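Putative hyaluronoglucosaminidase (Clostridium perfringens, PDB 6PWI) probably cleaves terminal N-acetylhexosamine from glycans as a family 84 glycoside hydrolase, of which this chain holds the catalytic barrel and flanking domains. Local coordinates at residues E500-T503 with R504-E508; G548-D551 with S552-L556; S566-A569 with F570-N574; Y582-G585 with E586-Y589. All coordinates share one frame; numbering follows the deposited sequence.

Contact 1: E500-T503 with R504-E508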
loop_
_atom_site.group_PDB
_atom_site.type_symbol
_atom_site.label_atom_id
_atom_site.label_comp_id
_atom_site.label_asym_id
_atom_site.label_seq_id
_atom_site.Cartn_x
_atom_site.Cartn_y
_atom_site.Cartn_z
ATOM N N GLU A 500 -4.134 -30.323 9.871
ATOM C CA GLU A 500 -3.362 -31.499 9.507
ATOM C C GLU A 500 -3.457 -32.558 10.601
ATOM O O GLU A 500 -3.586 -33.742 10.297
ATOM C CB GLU A 500 -1.927 -31.127 9.133
ATOM C CG GLU A 500 -1.833 -30.593 7.718
ATOM C CD GLU A 500 -0.532 -29.932 7.291
ATOM O OE1 GLU A 500 0.405 -29.845 8.122
ATOM O OE2 GLU A 500 -0.463 -29.498 6.112
ATOM N N GLU A 501 -3.420 -32.120 11.867
ATOM C CA GLU A 501 -3.486 -33.038 12.991
ATOM C C GLU A 501 -4.854 -33.717 13.053
ATOM O O GLU A 501 -4.936 -34.929 13.248
ATOM C CB GLU A 501 -3.137 -32.343 14.305
ATOM C CG GLU A 501 -2.968 -33.317 15.454
ATOM C CD GLU A 501 -2.129 -34.562 15.176
ATOM O OE1 GLU A 501 -1.356 -34.571 14.193
ATOM O OE2 GLU A 501 -2.240 -35.529 15.953
ATOM N N PHE A 502 -5.931 -32.940 12.888
ATOM C CA PHE A 502 -7.254 -33.544 12.899
ATOM C C PHE A 502 -7.353 -34.586 11.785
ATOM O O PHE A 502 -7.906 -35.663 11.987
ATOM C CB PHE A 502 -8.370 -32.497 12.837
ATOM C CG PHE A 502 -9.750 -33.077 13.006
ATOM C CD1 PHE A 502 -10.327 -33.181 14.265
ATOM C CD2 PHE A 502 -10.458 -33.552 11.911
ATOM C CE1 PHE A 502 -11.584 -33.744 14.430
ATOM C CE2 PHE A 502 -11.716 -34.117 12.075
ATOM C CZ PHE A 502 -12.276 -34.211 13.332
ATOM N N THR A 503 -6.785 -34.275 10.616
ATOM C CA THR A 503 -6.892 -35.164 9.474
ATOM C C THR A 503 -6.153 -36.471 9.751
ATOM O O THR A 503 -6.690 -37.538 9.478
ATOM C CB THR A 503 -6.461 -34.471 8.174
ATOM O OG1 THR A 503 -7.298 -33.321 8.042
ATOM C CG2 THR A 503 -6.608 -35.353 6.953
ATOM N N ARG A 504 -4.928 -36.392 10.286
ATOM C CA ARG A 504 -4.168 -37.618 10.487
ATOM C C ARG A 504 -4.843 -38.479 11.551
ATOM O O ARG A 504 -5.024 -39.673 11.343
ATOM C CB ARG A 504 -2.666 -37.382 10.678
ATOM C CG ARG A 504 -2.289 -36.798 12.026
ATOM C CD ARG A 504 -0.888 -37.216 12.445
ATOM N NE ARG A 504 -0.878 -38.576 12.949
ATOM C CZ ARG A 504 -1.313 -38.954 14.150
ATOM N NH1 ARG A 504 -1.813 -38.077 15.004
ATOM N NH2 ARG A 504 -1.255 -40.228 14.485
ATOM N N ARG A 505 -5.276 -37.851 12.650
ATOM C CA ARG A 505 -5.964 -38.579 13.704
ATOM C C ARG A 505 -7.146 -39.354 13.122
ATOM O O ARG A 505 -7.310 -40.537 13.397
ATOM C CB ARG A 505 -6.399 -37.650 14.840
ATOM C CG ARG A 505 -5.245 -37.094 15.659
ATOM C CD ARG A 505 -5.784 -36.385 16.884
ATOM N NE ARG A 505 -6.328 -37.404 17.760
ATOM C CZ ARG A 505 -5.704 -37.902 18.819
ATOM N NH1 ARG A 505 -6.284 -38.845 19.543
ATOM N NH2 ARG A 505 -4.513 -37.449 19.157
ATOM N N LEU A 506 -7.953 -38.677 12.302
ATOM C CA LEU A 506 -9.153 -39.277 11.747
ATOM C C LEU A 506 -8.768 -40.419 10.813
ATOM O O LEU A 506 -9.372 -41.487 10.869
ATOM C CB LEU A 506 -9.953 -38.199 11.014
ATOM C CG LEU A 506 -11.307 -38.630 10.449
ATOM C CD1 LEU A 506 -12.277 -39.030 11.559
ATOM C CD2 LEU A 506 -11.899 -37.507 9.608
ATOM N N TRP A 507 -7.743 -40.188 9.988
ATOM C CA TRP A 507 -7.383 -41.097 8.911
ATOM C C TRP A 507 -6.589 -42.289 9.441
ATOM O O TRP A 507 -6.607 -43.357 8.834
ATOM C CB TRP A 507 -6.634 -40.339 7.806
ATOM C CG TRP A 507 -6.072 -41.183 6.703
ATOM C CD1 TRP A 507 -4.756 -41.291 6.355
ATOM C CD2 TRP A 507 -6.798 -42.031 5.790
ATOM N NE1 TRP A 507 -4.609 -42.147 5.296
ATOM C CE2 TRP A 507 -5.843 -42.615 4.925
ATOM C CE3 TRP A 507 -8.149 -42.359 5.614
ATOM C CZ2 TRP A 507 -6.202 -43.500 3.905
ATOM C CZ3 TRP A 507 -8.505 -43.233 4.607
ATOM C CH2 TRP A 507 -7.542 -43.795 3.765
ATOM N N GLU A 508 -5.896 -42.098 10.568
ATOM C CA GLU A 508 -5.068 -43.146 11.143
ATOM C C GLU A 508 -5.820 -43.831 12.279
ATOM O O GLU A 508 -5.208 -44.450 13.148
ATOM C CB GLU A 508 -3.695 -42.607 11.550
ATOM C CG GLU A 508 -2.706 -42.585 10.396
ATOM C CD GLU A 508 -1.403 -41.828 10.617
ATOM O OE1 GLU A 508 -1.267 -41.135 11.657
ATOM O OE2 GLU A 508 -0.521 -41.925 9.742
#

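Contact 2: G548-D551 with S552-L556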
loop_
_atom_site.group_PDB
_atom_site.type_symbol
_atom_site.label_atom_id
_atom_site.label_comp_id
_atom_site.label_asym_id
_atom_site.label_seq_id
_atom_site.Cartn_x
_atom_site.Cartn_y
_atom_site.Cartn_z
ATOM N N GLY A 548 -19.155 -10.714 -0.518
ATOM C CA GLY A 548 -19.224 -12.000 -1.197
ATOM C C GLY A 548 -18.203 -13.002 -0.656
ATOM O O GLY A 548 -18.490 -14.193 -0.566
ATOM N N TRP A 549 -17.016 -12.506 -0.285
ATOM C CA TRP A 549 -15.957 -13.334 0.268
ATOM C C TRP A 549 -16.307 -13.768 1.688
ATOM O O TRP A 549 -16.030 -14.899 2.078
ATOM C CB TRP A 549 -14.609 -12.615 0.195
ATOM C CG TRP A 549 -14.006 -12.669 -1.175
ATOM C CD1 TRP A 549 -13.177 -13.635 -1.669
ATOM C CD2 TRP A 549 -14.195 -11.722 -2.243
ATOM N NE1 TRP A 549 -12.829 -13.349 -2.963
ATOM C CE2 TRP A 549 -13.436 -12.182 -3.343
ATOM C CE3 TRP A 549 -14.911 -10.525 -2.373
ATOM C CZ2 TRP A 549 -13.386 -11.493 -4.556
ATOM C CZ3 TRP A 549 -14.860 -9.844 -3.572
ATOM C CH2 TRP A 549 -14.107 -10.323 -4.647
ATOM N N VAL A 550 -16.932 -12.866 2.448
ATOM C CA VAL A 550 -17.316 -13.186 3.810
ATOM C C VAL A 550 -18.450 -14.207 3.762
ATOM O O VAL A 550 -18.504 -15.109 4.591
ATOM C CB VAL A 550 -17.677 -11.913 4.600
ATOM C CG1 VAL A 550 -18.149 -12.216 6.010
ATOM C CG2 VAL A 550 -16.506 -10.940 4.635
ATOM N N ASP A 551 -19.330 -14.072 2.761
ATOM C CA ASP A 551 -20.446 -14.983 2.560
ATOM C C ASP A 551 -19.913 -16.381 2.244
ATOM O O ASP A 551 -20.394 -17.381 2.781
ATOM C CB ASP A 551 -21.391 -14.479 1.465
ATOM C CG ASP A 551 -22.228 -13.271 1.864
ATOM O OD1 ASP A 551 -22.428 -13.063 3.083
ATOM O OD2 ASP A 551 -22.682 -12.536 0.950
ATOM N N SER A 552 -18.898 -16.440 1.379
ATOM C CA SER A 552 -18.315 -17.713 0.996
ATOM C C SER A 552 -17.627 -18.347 2.201
ATOM O O SER A 552 -17.798 -19.536 2.460
ATOM C CB SER A 552 -17.389 -17.542 -0.174
ATOM O OG SER A 552 -16.935 -18.798 -0.636
ATOM N N LEU A 553 -16.889 -17.533 2.963
ATOM C CA LEU A 553 -16.156 -18.025 4.117
ATOM C C LEU A 553 -17.112 -18.494 5.216
ATOM O O LEU A 553 -16.811 -19.463 5.917
ATOM C CB LEU A 553 -15.205 -16.944 4.635
ATOM C CG LEU A 553 -14.357 -17.353 5.835
ATOM C CD1 LEU A 553 -13.391 -18.466 5.468
ATOM C CD2 LEU A 553 -13.612 -16.159 6.408
ATOM N N ARG A 554 -18.246 -17.799 5.381
ATOM C CA ARG A 554 -19.223 -18.202 6.378
ATOM C C ARG A 554 -19.679 -19.633 6.088
ATOM O O ARG A 554 -19.691 -20.480 6.980
ATOM C CB ARG A 554 -20.409 -17.233 6.419
ATOM C CG ARG A 554 -21.501 -17.628 7.406
ATOM C CD ARG A 554 -22.704 -16.705 7.446
ATOM N NE ARG A 554 -22.305 -15.305 7.539
ATOM C CZ ARG A 554 -22.322 -14.440 6.523
ATOM N NH1 ARG A 554 -21.924 -13.192 6.710
ATOM N NH2 ARG A 554 -22.733 -14.827 5.326
ATOM N N ASP A 555 -20.006 -19.894 4.820
ATOM C CA ASP A 555 -20.443 -21.205 4.373
ATOM C C ASP A 555 -19.344 -22.251 4.587
ATOM O O ASP A 555 -19.649 -23.366 5.018
ATOM C CB ASP A 555 -20.984 -21.145 2.943
ATOM C CG ASP A 555 -22.161 -20.189 2.784
ATOM O OD1 ASP A 555 -22.832 -19.887 3.805
ATOM O OD2 ASP A 555 -22.409 -19.750 1.640
ATOM N N LEU A 556 -18.077 -21.895 4.300
ATOM C CA LEU A 556 -16.969 -22.815 4.516
ATOM C C LEU A 556 -16.899 -23.193 5.993
ATOM O O LEU A 556 -16.694 -24.359 6.315
ATOM C CB LEU A 556 -15.630 -22.207 4.077
ATOM C CG LEU A 556 -15.354 -22.031 2.583
ATOM C CD1 LEU A 556 -13.914 -21.585 2.389
ATOM C CD2 LEU A 556 -15.624 -23.291 1.777
HETATM O O HOH W 1 -21.693 -10.970 4.652
#

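Contact 3: S566-A569 with F570-N574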
loop_
_atom_site.group_PDB
_atom_site.type_symbol
_atom_site.label_atom_id
_atom_site.label_comp_id
_atom_site.label_asym_id
_atom_site.label_seq_id
_atom_site.Cartn_x
_atom_site.Cartn_y
_atom_site.Cartn_z
ATOM N N SER A 566 -20.068 -34.565 11.974
ATOM C CA SER A 566 -20.398 -35.862 11.408
ATOM C C SER A 566 -19.385 -36.909 11.863
ATOM O O SER A 566 -19.766 -38.002 12.271
ATOM C CB SER A 566 -20.464 -35.766 9.912
ATOM O OG SER A 566 -20.662 -37.039 9.328
ATOM N N ALA A 567 -18.095 -36.566 11.789
ATOM C CA ALA A 567 -17.026 -37.476 12.174
ATOM C C ALA A 567 -17.165 -37.851 13.648
ATOM O O ALA A 567 -16.995 -39.014 14.001
ATOM C CB ALA A 567 -15.676 -36.869 11.877
ATOM N N VAL A 568 -17.486 -36.859 14.489
ATOM C CA VAL A 568 -17.664 -37.051 15.922
ATOM C C VAL A 568 -18.846 -37.989 16.178
ATOM O O VAL A 568 -18.697 -38.982 16.885
ATOM C CB VAL A 568 -17.812 -35.714 16.677
ATOM C CG1 VAL A 568 -18.280 -35.923 18.109
ATOM C CG2 VAL A 568 -16.517 -34.911 16.659
ATOM N N ALA A 569 -20.011 -37.676 15.595
ATOM C CA ALA A 569 -21.205 -38.496 15.743
ATOM C C ALA A 569 -20.909 -39.940 15.334
ATOM O O ALA A 569 -21.393 -40.884 15.964
ATOM C CB ALA A 569 -22.346 -37.916 14.943
ATOM N N PHE A 570 -20.093 -40.097 14.285
ATOM C CA PHE A 570 -19.758 -41.414 13.779
ATOM C C PHE A 570 -18.938 -42.197 14.803
ATOM O O PHE A 570 -19.127 -43.403 14.955
ATOM C CB PHE A 570 -18.996 -41.312 12.460
ATOM C CG PHE A 570 -18.772 -42.646 11.799
ATOM C CD1 PHE A 570 -19.673 -43.131 10.861
ATOM C CD2 PHE A 570 -17.664 -43.421 12.119
ATOM C CE1 PHE A 570 -19.468 -44.360 10.248
ATOM C CE2 PHE A 570 -17.462 -44.647 11.503
ATOM C CZ PHE A 570 -18.363 -45.117 10.571
ATOM N N GLU A 571 -18.007 -41.526 15.487
ATOM C CA GLU A 571 -17.171 -42.233 16.439
ATOM C C GLU A 571 -18.033 -42.689 17.619
ATOM O O GLU A 571 -17.892 -43.814 18.099
ATOM C CB GLU A 571 -15.981 -41.368 16.848
ATOM C CG GLU A 571 -14.965 -42.099 17.704
ATOM C CD GLU A 571 -13.756 -41.271 18.107
ATOM O OE1 GLU A 571 -13.122 -40.652 17.210
ATOM O OE2 GLU A 571 -13.449 -41.237 19.317
ATOM N N LYS A 572 -18.954 -41.815 18.042
ATOM C CA LYS A 572 -19.826 -42.048 19.180
ATOM C C LYS A 572 -20.890 -43.087 18.836
ATOM O O LYS A 572 -21.565 -43.593 19.725
ATOM C CB LYS A 572 -20.512 -40.739 19.580
ATOM C CG LYS A 572 -19.623 -39.708 20.260
ATOM C CD LYS A 572 -20.353 -38.408 20.477
ATOM C CE LYS A 572 -19.784 -37.585 21.608
ATOM N NZ LYS A 572 -20.474 -36.277 21.698
ATOM N N GLY A 573 -21.065 -43.363 17.541
ATOM C CA GLY A 573 -21.977 -44.401 17.086
ATOM C C GLY A 573 -23.395 -43.898 16.813
ATOM O O GLY A 573 -24.305 -44.710 16.673
ATOM N N ASN A 574 -23.586 -42.572 16.725
ATOM C CA ASN A 574 -24.884 -42.012 16.368
ATOM C C ASN A 574 -24.938 -41.806 14.856
ATOM O O ASN A 574 -24.690 -40.709 14.359
ATOM C CB ASN A 574 -25.225 -40.747 17.168
ATOM C CG ASN A 574 -24.852 -40.849 18.633
ATOM O OD1 ASN A 574 -24.933 -41.922 19.225
ATOM N ND2 ASN A 574 -24.423 -39.747 19.228
#

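Contact 4: Y582-G585 with E586-Y589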
loop_
_atom_site.group_PDB
_atom_site.type_symbol
_atom_site.label_atom_id
_atom_site.label_comp_id
_atom_site.label_asym_id
_atom_site.label_seq_id
_atom_site.Cartn_x
_atom_site.Cartn_y
_atom_site.Cartn_z
ATOM N N TYR A 582 -23.360 -34.875 7.687
ATOM C CA TYR A 582 -22.678 -35.044 6.414
ATOM C C TYR A 582 -23.436 -34.285 5.326
ATOM O O TYR A 582 -22.842 -33.554 4.541
ATOM C CB TYR A 582 -22.540 -36.529 6.073
ATOM C CG TYR A 582 -21.643 -36.824 4.898
ATOM C CD1 TYR A 582 -20.301 -37.128 5.085
ATOM C CD2 TYR A 582 -22.133 -36.815 3.597
ATOM C CE1 TYR A 582 -19.468 -37.411 4.011
ATOM C CE2 TYR A 582 -21.311 -37.084 2.513
ATOM C CZ TYR A 582 -19.974 -37.380 2.721
ATOM O OH TYR A 582 -19.157 -37.650 1.663
ATOM N N VAL A 583 -24.759 -34.450 5.314
ATOM C CA VAL A 583 -25.624 -33.800 4.347
ATOM C C VAL A 583 -25.556 -32.281 4.526
ATOM O O VAL A 583 -25.421 -31.557 3.537
ATOM C CB VAL A 583 -27.058 -34.359 4.423
ATOM C CG1 VAL A 583 -28.055 -33.491 3.670
ATOM C CG2 VAL A 583 -27.105 -35.794 3.904
ATOM N N LEU A 584 -25.622 -31.804 5.780
ATOM C CA LEU A 584 -25.486 -30.383 6.053
ATOM C C LEU A 584 -24.144 -29.886 5.509
ATOM O O LEU A 584 -24.079 -28.827 4.887
ATOM C CB LEU A 584 -25.653 -30.109 7.554
ATOM C CG LEU A 584 -25.574 -28.639 7.983
ATOM C CD1 LEU A 584 -26.507 -27.750 7.170
ATOM C CD2 LEU A 584 -25.851 -28.476 9.473
ATOM N N GLY A 585 -23.089 -30.691 5.692
ATOM C CA GLY A 585 -21.755 -30.373 5.210
ATOM C C GLY A 585 -21.713 -30.169 3.700
ATOM O O GLY A 585 -21.069 -29.240 3.223
ATOM N N GLU A 586 -22.406 -31.042 2.959
ATOM C CA GLU A 586 -22.445 -30.980 1.506
ATOM C C GLU A 586 -23.174 -29.721 1.035
ATOM O O GLU A 586 -22.785 -29.128 0.033
ATOM C CB GLU A 586 -23.201 -32.179 0.939
ATOM C CG GLU A 586 -22.408 -33.468 0.881
ATOM C CD GLU A 586 -23.310 -34.635 0.510
ATOM O OE1 GLU A 586 -24.140 -35.023 1.353
ATOM O OE2 GLU A 586 -23.216 -35.125 -0.633
ATOM N N GLU A 587 -24.249 -29.346 1.743
ATOM C CA GLU A 587 -25.105 -28.240 1.339
ATOM C C GLU A 587 -24.371 -26.921 1.550
ATOM O O GLU A 587 -24.489 -26.012 0.732
ATOM C CB GLU A 587 -26.444 -28.245 2.084
ATOM C CG GLU A 587 -27.373 -29.376 1.669
ATOM C CD GLU A 587 -28.573 -29.641 2.574
ATOM O OE1 GLU A 587 -28.632 -29.063 3.690
ATOM O OE2 GLU A 587 -29.455 -30.431 2.162
ATOM N N GLU A 588 -23.598 -26.845 2.640
ATOM C CA GLU A 588 -22.854 -25.640 2.971
ATOM C C GLU A 588 -21.709 -25.431 1.983
ATOM O O GLU A 588 -21.463 -24.305 1.559
ATOM C CB GLU A 588 -22.383 -25.655 4.423
ATOM C CG GLU A 588 -23.519 -25.664 5.426
ATOM C CD GLU A 588 -24.357 -24.397 5.542
ATOM O OE1 GLU A 588 -24.260 -23.511 4.652
ATOM O OE2 GLU A 588 -25.111 -24.295 6.537
ATOM N N TYR A 589 -21.023 -26.516 1.602
ATOM C CA TYR A 589 -19.963 -26.377 0.619
ATOM C C TYR A 589 -20.543 -25.830 -0.683
ATOM O O TYR A 589 -19.961 -24.919 -1.275
ATOM C CB TYR A 589 -19.150 -27.658 0.403
ATOM C CG TYR A 589 -18.075 -27.499 -0.645
ATOM C CD1 TYR A 589 -17.006 -26.640 -0.434
ATOM C CD2 TYR A 589 -18.145 -28.152 -1.867
ATOM C CE1 TYR A 589 -16.023 -26.454 -1.393
ATOM C CE2 TYR A 589 -17.171 -27.977 -2.840
ATOM C CZ TYR A 589 -16.104 -27.124 -2.600
ATOM O OH TYR A 589 -15.119 -26.939 -3.529
#

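Contact 1: E500-T503 with R504-E508
The last two turns of helix 496-507, in the helical region after the catalytic barrel, carry a chain of charged side chains in which Glu501 meets Arg504. Glu501 OE2 lies 2.8 Å from Arg504 NH1 and makes a salt bridge with it. The hydrogen bond within it is weak, with an N-H...O angle of 128°. The two side chains run alongside each other. The carboxylate sits at the edge of the guanidinium, with the two planes 20° apart. Arg504 has its CG wedged between the backbone N and the carbonyl carbon (chi1 73°). This turns the chain back toward Glu501, and the aliphatic part of Arg504 runs beside Glu501 OE1. The same guanidinium also holds Glu508, just past the helix end. Arg504 NE reaches Glu508 OE1 at 2.9 Å, and NH2 adds a weak bond to the same oxygen. Arg504 NH2 has a further salt bridge to Glu510. Arg505 passes its CG 3.4 Å from Glu501 OE2, but its own head group bonds Ser511 O.

On the buried side, Phe502 CE2 meets Leu506 CD2 at 4.2 Å. Phe616 and Leu620 of helix 613-623 pack on the Phe502 ring. Backbone bonds join the two segments, among them Arg505 N to Glu501 O at 3.0 Å.

One arginine thus links carboxylates before and after it in sequence. Arg504 joins the last turns of the helix to Glu508 and Glu510 beyond them, and its charge probably offsets those of Glu501, Glu508 and Glu510.

Contact 2: G548-D551 with S552-L556
This is a contact between successive turns within the long helix 540-572, largely buried among the C-terminal helices, and its main side-chain link is Asp551 to Arg554. Arg554 NH2 donates to Asp551 OD1 over 2.9 Å, and the bond is nearly straight at 169°. The oxygen lies in the guanidinium plane, at its edge. Seen from the carboxylate, the nitrogen comes from the anti side, 24° out of plane. Arg554 runs extended as far as CD and then bends at chi3 (-48°), which swings the guanidinium back over the preceding turn.

A water bridges the same pair. It donates to Asp551 OD1 at 2.7 Å and accepts from Arg554 NH1 at 3.0 Å. Asp551 OD2 has its own salt bridge, to Lys547.

The arrangement is an i to i+3 salt bridge along a helix in a helical bundle. Arg554 also ties this helix to helix 513-536, through NH1 to Thr530 O and NE to Asn531 OD1. Val550 lies against the arginine, with CG1 4.0 Å from Arg554 NH1. The backbone bond from Arg554 N to Val550 O is 2.8 Å long. Asp555 N bonds Asp551 O at a longer 3.3 Å, while Asp555 OD2 is held by His595.

Contact 3: S566-A569 with F570-N574
Ser566 O takes the backbone N of Phe570 at 2.9 Å, in one of the last regular turns of helix 540-572. The hydroxyl of Ser566 turns elsewhere, to Ala578 O of helix 575-591. Ala567 O accepts Glu571 N at 3.1 Å. The methyl of Ala567 packs on Leu506 and Ile624.

Val568 follows and makes the main side-chain contact. Its CG1 stands anti to the backbone N (chi1 168°) and lies 4.0 Å from Lys572 CD. The lysine chain is extended beyond CG and runs alongside the valine, pointing the same way. This is apolar contact of the lysine methylenes, with Leu513 of helix 513-536 touching both residues. Val568 O is gripped by Lys572 N at 3.1 Å and, weakly, by Glu571 N.

Ala569 comes last and closes the helix. Its carbonyl O accepts Asn574 N at 2.9 Å and, through a weak bond, Gly573 N at 3.0 Å. Gly573 N also bonds Phe570 O weakly. The bonds from Asn574 N to Ala569 O and from Gly573 N to Phe570 O define a Schellman motif, with Gly573 at the C-prime position. Its phi is positive (91°), a conformation that glycine takes easily. Ala569 CB lies 3.7 Å from Asn574 O, where the chain has turned back across the helix end.

Asn574 stands just before helix 575-591, so the turn passes directly from one helix to the next. The N-H groups of Gly573 and Asn574 turn back onto carbonyls of the last turn, so Ala569 O and Phe570 O accept bonds where the helix stops.

Contact 4: Y582-G585 with E586-Y589
Tyr582 and Glu586 meet one turn apart on helix 575-591, where three successive glutamates lie along carbon-rich neighbours. Glu586 OE1 comes within 3.5 Å of Tyr582 CD2, and ring and carboxylate planes are 60° apart. This is van der Waals contact. The hydroxyl of Tyr582 is satisfied elsewhere, by Ser621 O, and its ring makes an edge-to-face stack with Tyr563.

Glu587 OE2 lies 3.7 Å from Val583 CG1. Glu588 runs beside Leu584, with OE2 3.8 Å from Leu584 CD1. A bend at chi2 (-69°) folds the Glu588 chain back beside the leucine. No carboxylate here bonds a donor of the facing segment.

The hydrogen bonds between the segments all belong to the backbone. Tyr582 O accepts Glu586 N at 3.0 Å, and Val583 O accepts Glu587 N at 3.1 Å. Leu584 O takes two donors: Glu588 N at 3.0 Å and, weakly, Glu587 N. Gly585 O accepts Tyr589 N at 3.2 Å and also the hydroxyl of Ser559, from helix 540-572. Gly585 is buried; its carbonyl joins the two helices through Ser559.

Glu588 OE2 also lies close to Glu558 OE1, a like charge. The cluster of acids would probably raise the local negative potential, and the nearby like charge of Glu558 could raise the pKa of Glu588, while the regular backbone bonds hold the turn.

In the fold
All four contacts lie in the C-terminal helical region, on the same side of the chain's centre, and away from the predicted proton donor Asp299. Contacts 2 and 3 share helix 540-572, with centres about 26 Å apart. Helix 575-591 follows and brings contact 4 back alongside. Contact 4 touches contact 3 through Ser566 CB and Tyr582 N, 3.8 Å apart, and contact 2 through Asp555 CB and Glu588 O, 3.5 Å apart. Contact 1, on helix 496-507, meets contact 3 where Leu506 CD1 packs 4.0 Å from Ala567 CB. Contacts 1 and 2 do not touch; their nearest atoms are about 12 Å apart.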